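Local coordinates for carbohydrate kinase (Agrobacterium tumefaciens, PDB 2NWH), which probably transfers a phosphate group from a nucleotide such as ATP to a sugar or related substrate, as pfkB (ribokinase-like) family kinases do, at residues V56-G68 against G79-P93. Numbering follows the deposited sequence.
Sequences VRIIAPRGGDVTG and GVEDTPFTFLDRRTP
Arg62 reaches back along the neighbouring strand to Asp82. Its CB packs on Pro84 CB (3.5 Å), its CG lies between that ring and Thr92, and its CD touches Thr92 OG1. Bends at chi2 (71°) and chi3 (51°) fold the chain over Pro84, whose CB sits above one guanidinium face. The tip meets the carboxylate end-on, the two flat groups nearly coplanar: Arg62 NH1 donates to the syn lone pair of Asp82 OD2 (2.8 Å) and Arg62 NH2 to Asp82 OD1 (2.9 Å). A water joins Asp82 OD1 to Ile58 O and Ala60 N where the strand pairing is interrupted, while Val71 and Ala72 of helix 66-77 also touch Arg62. On the opposite face of the sheet from Arg62, the extended Arg57 points NE straight at Thr83 OG1 (2.7 Å), in the guanidinium plane.

Farther on, Thr92 OG1 accepts from Gly63 N and donates to Asp65 OD1 (2.6 Å), while Thr92 N binds Asp65 OD2 (2.8 Å). That carboxylate also caps helix 66-77 through a weak bond from Gly68 N. Arg91 lays a guanidinium face over Asp65 OD2, a salt bridge of charge without a directed N-H. Parallel strands 55-63 and 81-87, the latter at the sheet edge, are connected through helix 66-77 as a beta-alpha-beta unit of the ribokinase-like fold.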
loop_
_atom_site.group_PDB
_atom_site.type_symbol
_atom_site.label_atom_id
_atom_site.label_comp_id
_atom_site.label_asym_id
_atom_site.label_seq_id
_atom_site.Cartn_x
_atom_site.Cartn_y
_atom_site.Cartn_z
ATOM N N VAL A 56 9.954 10.902 1.450
ATOM C CA VAL A 56 9.708 9.566 0.858
ATOM C C VAL A 56 10.392 9.463 -0.484
ATOM O O VAL A 56 10.330 10.415 -1.284
ATOM C CB VAL A 56 8.193 9.227 0.714
ATOM C CG1 VAL A 56 7.993 7.752 0.193
ATOM C CG2 VAL A 56 7.464 9.441 2.076
ATOM N N ARG A 57 11.053 8.317 -0.708
ATOM C CA ARG A 57 11.642 7.987 -2.014
ATOM C C ARG A 57 11.055 6.638 -2.467
ATOM O O ARG A 57 10.771 5.761 -1.623
ATOM C CB ARG A 57 13.178 7.914 -1.901
ATOM C CG ARG A 57 13.884 7.313 -3.121
ATOM C CD ARG A 57 15.365 7.251 -2.863
ATOM N NE ARG A 57 16.140 6.765 -4.011
ATOM C CZ ARG A 57 17.462 6.598 -3.979
ATOM N NH1 ARG A 57 18.125 6.804 -2.857
ATOM N NH2 ARG A 57 18.114 6.185 -5.051
ATOM N N ILE A 58 10.853 6.468 -3.772
ATOM C CA ILE A 58 10.366 5.164 -4.295
ATOM C C ILE A 58 11.264 4.636 -5.427
ATOM O O ILE A 58 11.717 5.400 -6.283
ATOM C CB ILE A 58 8.859 5.187 -4.738
ATOM C CG1 ILE A 58 8.375 3.765 -5.136
ATOM C CG2 ILE A 58 8.584 6.246 -5.903
ATOM C CD1 ILE A 58 6.835 3.677 -5.208
ATOM N N ILE A 59 11.482 3.324 -5.428
ATOM C CA ILE A 59 12.151 2.632 -6.525
ATOM C C ILE A 59 11.124 1.631 -7.079
ATOM O O ILE A 59 10.726 0.666 -6.375
ATOM C CB ILE A 59 13.372 1.864 -6.020
ATOM C CG1 ILE A 59 14.397 2.806 -5.396
ATOM C CG2 ILE A 59 14.109 1.103 -7.227
ATOM C CD1 ILE A 59 15.526 1.997 -4.610
ATOM N N ALA A 60 10.644 1.914 -8.302
ATOM C CA ALA A 60 9.741 1.004 -9.004
ATOM C C ALA A 60 10.245 0.722 -10.424
ATOM O O ALA A 60 10.756 1.645 -11.086
ATOM C CB ALA A 60 8.374 1.601 -9.066
ATOM N N PRO A 61 10.060 -0.513 -10.918
ATOM C CA PRO A 61 10.371 -0.806 -12.340
ATOM C C PRO A 61 9.558 0.157 -13.190
ATOM O O PRO A 61 8.387 0.445 -12.875
ATOM C CB PRO A 61 9.904 -2.249 -12.520
ATOM C CG PRO A 61 10.126 -2.877 -11.135
ATOM C CD PRO A 61 9.551 -1.725 -10.234
ATOM N N ARG A 62 10.189 0.734 -14.200
ATOM C CA ARG A 62 9.562 1.793 -14.984
ATOM C C ARG A 62 9.939 1.571 -16.454
ATOM O O ARG A 62 11.068 1.214 -16.755
ATOM C CB ARG A 62 10.105 3.134 -14.535
ATOM C CG ARG A 62 9.624 4.356 -15.275
ATOM C CD ARG A 62 8.128 4.707 -14.984
ATOM N NE ARG A 62 7.868 4.756 -13.517
ATOM C CZ ARG A 62 8.260 5.735 -12.693
ATOM N NH1 ARG A 62 8.914 6.815 -13.128
ATOM N NH2 ARG A 62 7.999 5.624 -11.392
ATOM N N GLY A 63 9.013 1.858 -17.355
ATOM C CA GLY A 63 9.318 1.838 -18.794
ATOM C C GLY A 63 9.925 3.126 -19.352
ATOM O O GLY A 63 9.954 4.150 -18.680
ATOM N N GLY A 64 10.368 3.105 -20.607
ATOM C CA GLY A 64 10.889 4.312 -21.208
ATOM C C GLY A 64 9.827 5.145 -21.913
ATOM O O GLY A 64 10.110 5.701 -22.971
ATOM N N ASP A 65 8.620 5.223 -21.353
ATOM C CA ASP A 65 7.452 5.778 -22.053
ATOM C C ASP A 65 6.823 6.991 -21.388
ATOM O O ASP A 65 7.134 7.356 -20.240
ATOM C CB ASP A 65 6.382 4.679 -22.264
ATOM C CG ASP A 65 6.080 3.879 -20.970
ATOM O OD1 ASP A 65 6.461 4.328 -19.863
ATOM O OD2 ASP A 65 5.441 2.808 -21.063
ATOM N N VAL A 66 5.894 7.615 -22.105
ATOM C CA VAL A 66 5.160 8.733 -21.544
ATOM C C VAL A 66 4.268 8.347 -20.356
ATOM O O VAL A 66 4.031 9.183 -19.476
ATOM C CB VAL A 66 4.338 9.511 -22.625
ATOM C CG1 VAL A 66 3.544 10.649 -21.985
ATOM C CG2 VAL A 66 5.262 10.073 -23.700
ATOM N N THR A 67 3.736 7.125 -20.333
ATOM C CA THR A 67 2.943 6.739 -19.184
ATOM C C THR A 67 3.817 6.726 -17.929
ATOM O O THR A 67 3.350 7.072 -16.854
ATOM C CB THR A 67 2.212 5.409 -19.375
ATOM O OG1 THR A 67 3.098 4.495 -20.015
ATOM C CG2 THR A 67 0.935 5.630 -20.253
ATOM N N GLY A 68 5.088 6.355 -18.088
ATOM C CA GLY A 68 6.041 6.297 -16.964
ATOM C C GLY A 68 6.285 7.704 -16.458
ATOM O O GLY A 68 6.444 7.923 -15.244
ATOM N N GLY A 79 5.330 15.175 -3.678
ATOM C CA GLY A 79 6.612 15.334 -2.946
ATOM C C GLY A 79 7.448 14.065 -2.778
ATOM O O GLY A 79 8.412 14.033 -2.005
ATOM N N VAL A 80 7.130 13.019 -3.542
ATOM C CA VAL A 80 7.879 11.762 -3.463
ATOM C C VAL A 80 9.035 11.873 -4.424
ATOM O O VAL A 80 8.841 12.247 -5.606
ATOM C CB VAL A 80 6.982 10.543 -3.846
ATOM C CG1 VAL A 80 7.786 9.226 -3.952
ATOM C CG2 VAL A 80 5.758 10.379 -2.848
ATOM N N GLU A 81 10.220 11.502 -3.944
ATOM C CA GLU A 81 11.403 11.362 -4.804
ATOM C C GLU A 81 11.303 10.067 -5.614
ATOM O O GLU A 81 11.307 8.970 -5.067
ATOM C CB GLU A 81 12.690 11.395 -3.978
ATOM C CG GLU A 81 13.977 11.341 -4.862
ATOM C CD GLU A 81 15.272 11.140 -4.058
ATOM O OE1 GLU A 81 15.194 10.947 -2.819
ATOM O OE2 GLU A 81 16.365 11.156 -4.682
ATOM N N ASP A 82 11.168 10.214 -6.919
ATOM C CA ASP A 82 10.999 9.084 -7.843
ATOM C C ASP A 82 12.356 8.748 -8.408
ATOM O O ASP A 82 12.876 9.507 -9.232
ATOM C CB ASP A 82 10.132 9.494 -9.026
ATOM C CG ASP A 82 9.832 8.328 -9.965
ATOM O OD1 ASP A 82 9.444 7.236 -9.476
ATOM O OD2 ASP A 82 9.957 8.519 -11.197
ATOM N N THR A 83 12.923 7.626 -7.988
ATOM C CA THR A 83 14.177 7.128 -8.610
ATOM C C THR A 83 13.875 5.753 -9.215
ATOM O O THR A 83 14.066 4.745 -8.583
ATOM C CB THR A 83 15.379 7.079 -7.591
ATOM O OG1 THR A 83 15.067 6.234 -6.484
ATOM C CG2 THR A 83 15.726 8.468 -7.038
ATOM N N PRO A 84 13.360 5.718 -10.452
ATOM C CA PRO A 84 12.827 4.482 -11.027
ATOM C C PRO A 84 13.904 3.509 -11.472
ATOM O O PRO A 84 15.051 3.911 -11.820
ATOM C CB PRO A 84 12.017 4.985 -12.235
ATOM C CG PRO A 84 12.790 6.226 -12.671
ATOM C CD PRO A 84 13.221 6.872 -11.374
ATOM N N PHE A 85 13.548 2.222 -11.466
ATOM C CA PHE A 85 14.389 1.179 -12.095
ATOM C C PHE A 85 13.975 1.124 -13.569
ATOM O O PHE A 85 13.134 0.327 -13.973
ATOM C CB PHE A 85 14.241 -0.188 -11.388
ATOM C CG PHE A 85 15.523 -1.033 -11.397
ATOM C CD1 PHE A 85 15.980 -1.635 -10.224
ATOM C CD2 PHE A 85 16.267 -1.195 -12.573
ATOM C CE1 PHE A 85 17.170 -2.401 -10.190
ATOM C CE2 PHE A 85 17.440 -1.980 -12.577
ATOM C CZ PHE A 85 17.910 -2.574 -11.380
ATOM N N THR A 86 14.556 2.009 -14.374
ATOM C CA THR A 86 14.101 2.262 -15.775
ATOM C C THR A 86 14.626 1.246 -16.763
ATOM O O THR A 86 15.856 0.952 -16.774
ATOM C CB THR A 86 14.563 3.679 -16.250
ATOM O OG1 THR A 86 14.018 4.652 -15.351
ATOM C CG2 THR A 86 14.096 4.009 -17.669
ATOM N N PHE A 87 13.714 0.711 -17.595
ATOM C CA PHE A 87 14.069 -0.172 -18.721
ATOM C C PHE A 87 13.553 0.459 -19.988
ATOM O O PHE A 87 12.363 0.387 -20.294
ATOM C CB PHE A 87 13.509 -1.586 -18.553
ATOM C CG PHE A 87 13.979 -2.230 -17.306
ATOM C CD1 PHE A 87 15.227 -2.859 -17.272
ATOM C CD2 PHE A 87 13.204 -2.157 -16.150
ATOM C CE1 PHE A 87 15.721 -3.446 -16.079
ATOM C CE2 PHE A 87 13.667 -2.767 -14.936
ATOM C CZ PHE A 87 14.931 -3.386 -14.918
ATOM N N LEU A 88 14.458 1.159 -20.667
ATOM C CA LEU A 88 14.066 2.115 -21.702
ATOM C C LEU A 88 13.332 1.468 -22.868
ATOM O O LEU A 88 12.405 2.088 -23.454
ATOM C CB LEU A 88 15.297 2.891 -22.193
ATOM C CG LEU A 88 15.768 3.978 -21.216
ATOM C CD1 LEU A 88 17.048 4.634 -21.826
ATOM C CD2 LEU A 88 14.656 5.050 -20.995
ATOM N N ASP A 89 13.675 0.210 -23.150
ATOM C CA ASP A 89 12.998 -0.599 -24.192
ATOM C C ASP A 89 11.589 -1.108 -23.823
ATOM O O ASP A 89 10.884 -1.670 -24.663
ATOM C CB ASP A 89 13.861 -1.821 -24.556
ATOM C CG ASP A 89 14.192 -2.703 -23.355
ATOM O OD1 ASP A 89 14.697 -2.169 -22.333
ATOM O OD2 ASP A 89 13.966 -3.948 -23.429
ATOM N N ARG A 90 11.166 -0.942 -22.575
ATOM C CA ARG A 90 9.924 -1.590 -22.119
ATOM C C ARG A 90 8.830 -0.600 -21.784
ATOM O O ARG A 90 9.060 0.632 -21.730
ATOM C CB ARG A 90 10.172 -2.479 -20.898
ATOM C CG ARG A 90 11.213 -3.645 -21.091
ATOM C CD ARG A 90 10.600 -4.858 -21.821
ATOM N NE ARG A 90 9.312 -5.235 -21.192
ATOM C CZ ARG A 90 9.159 -6.274 -20.359
ATOM N NH1 ARG A 90 10.202 -7.072 -20.109
ATOM N NH2 ARG A 90 7.974 -6.545 -19.809
ATOM N N ARG A 91 7.625 -1.140 -21.598
ATOM C CA ARG A 91 6.456 -0.315 -21.225
ATOM C C ARG A 91 6.222 -0.360 -19.714
ATOM O O ARG A 91 6.386 -1.408 -19.104
ATOM C CB ARG A 91 5.195 -0.831 -21.921
ATOM C CG ARG A 91 5.174 -0.591 -23.426
ATOM C CD ARG A 91 5.083 0.906 -23.765
ATOM N NE ARG A 91 3.859 1.506 -23.212
ATOM C CZ ARG A 91 3.446 2.749 -23.422
ATOM N NH1 ARG A 91 4.146 3.563 -24.200
ATOM N NH2 ARG A 91 2.323 3.176 -22.864
ATOM N N THR A 92 5.780 0.762 -19.158
ATOM C CA THR A 92 5.438 0.869 -17.741
ATOM C C THR A 92 4.190 -0.003 -17.467
ATOM O O THR A 92 3.254 -0.074 -18.299
ATOM C CB THR A 92 5.237 2.383 -17.387
ATOM O OG1 THR A 92 6.480 3.099 -17.582
ATOM C CG2 THR A 92 4.691 2.604 -15.979
ATOM N N PRO A 93 4.176 -0.748 -16.349
ATOM C CA PRO A 93 2.982 -1.562 -16.063
ATOM C C PRO A 93 1.687 -0.719 -16.113
ATOM O O PRO A 93 1.707 0.474 -15.811
ATOM C CB PRO A 93 3.193 -2.017 -14.614
ATOM C CG PRO A 93 4.729 -2.015 -14.434
ATOM C CD PRO A 93 5.248 -0.910 -15.321
HETATM O O HOH W 1 8.496 13.027 0.619
HETATM O O HOH W 2 11.344 12.929 -0.928
HETATM O O HOH W 3 10.564 4.833 -8.913
HETATM O O HOH W 4 2.384 1.986 -20.092
HETATM O O HOH W 5 3.170 6.278 -23.245
#